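Local coordinates for protein alpha-pyrone synthesis polyketide synthase-like Pks18 (Mycobacterium tuberculosis, PDB 1TED) that probably extends medium- and long-chain aliphatic acyl-CoA starters with malonyl-CoA to make tri- and tetraketide alpha-pyrones, as a homodimeric type III polyketide synthase, at residues E36-G41 / A229-G234. Numbering follows the deposited sequence.
Sequences EGLATG and AALVIG
Ala39 and Ala230 form a hydrogen-bonded pair of two antiparallel strand segments whose N-to-C directions differ by 177°. Both of its bonds, Ala39 N to Ala230 O and Ala230 N to Ala39 O, measure 3.2 Å and are nearly straight at their hydrogens. The close-packed part lies around Gly37 and Val232. There Val232 O accepts Glu36 N at 2.9 Å, almost in line with its C=O, and Gly37 N more weakly at 3.4 Å. Glu36, with psi at -17°, and Gly37 thus both face Val232, the geometry of a classic beta bulge. Val232 N closes the pair on Gly37 O at 3.0 Å, from above the carbonyl plane. Val232 CB, on the same face as Ala39, packs 4.0 Å from Gly37 N. On the other face, Leu38 and Leu231 lie side by side, CG of the former 3.9 Å from CD2 of the latter; Leu231 CG stands anti to its carbonyl carbon (chi1 -55°), which carries CD2 to Leu38. The contact is looser at the Glu36 end: this partly exposed side chain reaches across toward Gly234, extended beyond CG, and its OE1 comes only to 3.8 Å from Gly234 CA, with a long, weak ion pair to Lys196 beyond. Within the central sheet of the thiolase fold, strands 196-204 and 247-256 flank 229-234 and 36-41; helix 102-125 packs on the Ala39 and Val232 face, while helices 349-361 and 177-191 cover Leu38 and Leu231, respectively.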
ATOM      1  N   GLU A  36      -9.705 -14.437 -14.045  1.00 29.96           N
ATOM      2  CA  GLU A  36      -9.988 -14.752 -15.431  1.00 32.20           C
ATOM      3  C   GLU A  36      -8.749 -14.757 -16.313  1.00 31.77           C
ATOM      4  O   GLU A  36      -8.754 -15.317 -17.408  1.00 31.34           O
ATOM      5  CB  GLU A  36     -11.057 -13.771 -15.933  1.00 35.16           C
ATOM      6  CG  GLU A  36     -12.190 -13.687 -14.923  1.00 39.15           C
ATOM      7  CD  GLU A  36     -13.464 -13.062 -15.441  1.00 44.23           C
ATOM      8  OE1 GLU A  36     -13.423 -11.898 -15.889  1.00 47.35           O
ATOM      9  OE2 GLU A  36     -14.521 -13.736 -15.378  1.00 46.84           O
ATOM     10  N   GLY A  37      -7.683 -14.148 -15.810  1.00 31.79           N
ATOM     11  CA  GLY A  37      -6.436 -14.099 -16.544  1.00 30.29           C
ATOM     12  C   GLY A  37      -5.301 -14.206 -15.550  1.00 29.82           C
ATOM     13  O   GLY A  37      -5.400 -13.684 -14.443  1.00 29.63           O
ATOM     14  N   LEU A  38      -4.231 -14.885 -15.942  1.00 30.58           N
ATOM     15  CA  LEU A  38      -3.073 -15.069 -15.080  1.00 31.42           C
ATOM     16  C   LEU A  38      -1.803 -15.223 -15.913  1.00 30.68           C
ATOM     17  O   LEU A  38      -1.726 -16.081 -16.799  1.00 32.01           O
ATOM     18  CB  LEU A  38      -3.275 -16.311 -14.203  1.00 31.59           C
ATOM     19  CG  LEU A  38      -2.209 -16.721 -13.174  1.00 33.90           C
ATOM     20  CD1 LEU A  38      -2.785 -17.804 -12.292  1.00 33.22           C
ATOM     21  CD2 LEU A  38      -0.940 -17.230 -13.851  1.00 35.31           C
ATOM     22  N   ALA A  39      -0.803 -14.405 -15.613  1.00 29.86           N
ATOM     23  CA  ALA A  39       0.465 -14.453 -16.332  1.00 29.08           C
ATOM     24  C   ALA A  39       1.623 -14.459 -15.353  1.00 29.21           C
ATOM     25  O   ALA A  39       1.525 -13.955 -14.230  1.00 28.68           O
ATOM     26  CB  ALA A  39       0.595 -13.273 -17.277  1.00 29.56           C
ATOM     27  N   THR A  40       2.734 -15.009 -15.814  1.00 27.56           N
ATOM     28  CA  THR A  40       3.926 -15.143 -15.004  1.00 30.09           C
ATOM     29  C   THR A  40       5.174 -14.658 -15.740  1.00 29.97           C
ATOM     30  O   THR A  40       5.266 -14.766 -16.963  1.00 31.52           O
ATOM     31  CB  THR A  40       4.076 -16.619 -14.620  1.00 31.13           C
ATOM     32  OG1 THR A  40       3.262 -16.895 -13.466  1.00 32.96           O
ATOM     33  CG2 THR A  40       5.511 -16.965 -14.383  1.00 32.83           C
ATOM     34  N   GLY A  41       6.143 -14.139 -14.997  1.00 30.00           N
ATOM     35  CA  GLY A  41       7.347 -13.660 -15.643  1.00 30.06           C
ATOM     36  C   GLY A  41       8.498 -13.316 -14.722  1.00 31.38           C
ATOM     37  O   GLY A  41       8.314 -12.963 -13.555  1.00 32.06           O
ATOM     38  N   ALA A 229       4.174 -11.290 -11.466  1.00 22.99           N
ATOM     39  CA  ALA A 229       2.954 -12.022 -11.746  1.00 24.94           C
ATOM     40  C   ALA A 229       1.790 -11.047 -11.741  1.00 25.22           C
ATOM     41  O   ALA A 229       1.808 -10.043 -11.029  1.00 25.96           O
ATOM     42  CB  ALA A 229       2.728 -13.124 -10.707  1.00 24.60           C
ATOM     43  N   ALA A 230       0.777 -11.354 -12.539  1.00 23.65           N
ATOM     44  CA  ALA A 230      -0.384 -10.493 -12.635  1.00 25.22           C
ATOM     45  C   ALA A 230      -1.657 -11.322 -12.716  1.00 24.93           C
ATOM     46  O   ALA A 230      -1.647 -12.445 -13.214  1.00 24.87           O
ATOM     47  CB  ALA A 230      -0.259  -9.584 -13.872  1.00 23.17           C
ATOM     48  N   LEU A 231      -2.750 -10.760 -12.209  1.00 25.38           N
ATOM     49  CA  LEU A 231      -4.046 -11.431 -12.239  1.00 26.71           C
ATOM     50  C   LEU A 231      -5.070 -10.443 -12.781  1.00 26.09           C
ATOM     51  O   LEU A 231      -4.960  -9.244 -12.542  1.00 27.56           O
ATOM     52  CB  LEU A 231      -4.486 -11.837 -10.829  1.00 24.09           C
ATOM     53  CG  LEU A 231      -3.568 -12.695  -9.971  1.00 26.15           C
ATOM     54  CD1 LEU A 231      -4.159 -12.772  -8.570  1.00 22.94           C
ATOM     55  CD2 LEU A 231      -3.420 -14.084 -10.580  1.00 22.89           C
ATOM     56  N   VAL A 232      -6.046 -10.943 -13.523  1.00 25.05           N
ATOM     57  CA  VAL A 232      -7.112 -10.095 -14.031  1.00 26.35           C
ATOM     58  C   VAL A 232      -8.363 -10.650 -13.364  1.00 25.11           C
ATOM     59  O   VAL A 232      -8.731 -11.798 -13.583  1.00 24.29           O
ATOM     60  CB  VAL A 232      -7.251 -10.171 -15.571  1.00 26.56           C
ATOM     61  CG1 VAL A 232      -8.414  -9.286 -16.031  1.00 25.08           C
ATOM     62  CG2 VAL A 232      -5.957  -9.718 -16.230  1.00 25.87           C
ATOM     63  N   ILE A 233      -8.995  -9.825 -12.539  1.00 26.56           N
ATOM     64  CA  ILE A 233     -10.180 -10.218 -11.784  1.00 24.94           C
ATOM     65  C   ILE A 233     -11.477  -9.632 -12.339  1.00 26.84           C
ATOM     66  O   ILE A 233     -11.505  -8.512 -12.856  1.00 26.49           O
ATOM     67  CB  ILE A 233     -10.039  -9.770 -10.302  1.00 23.49           C
ATOM     68  CG1 ILE A 233      -8.625 -10.075  -9.800  1.00 22.65           C
ATOM     69  CG2 ILE A 233     -11.078 -10.448  -9.436  1.00 20.46           C
ATOM     70  CD1 ILE A 233      -8.191 -11.528  -9.958  1.00 20.83           C
ATOM     71  N   GLY A 234     -12.551 -10.404 -12.215  1.00 27.61           N
ATOM     72  CA  GLY A 234     -13.852  -9.961 -12.669  1.00 28.87           C
ATOM     73  C   GLY A 234     -14.922 -10.609 -11.812  1.00 30.81           C
ATOM     74  O   GLY A 234     -14.671 -11.623 -11.162  1.00 31.56           O
TER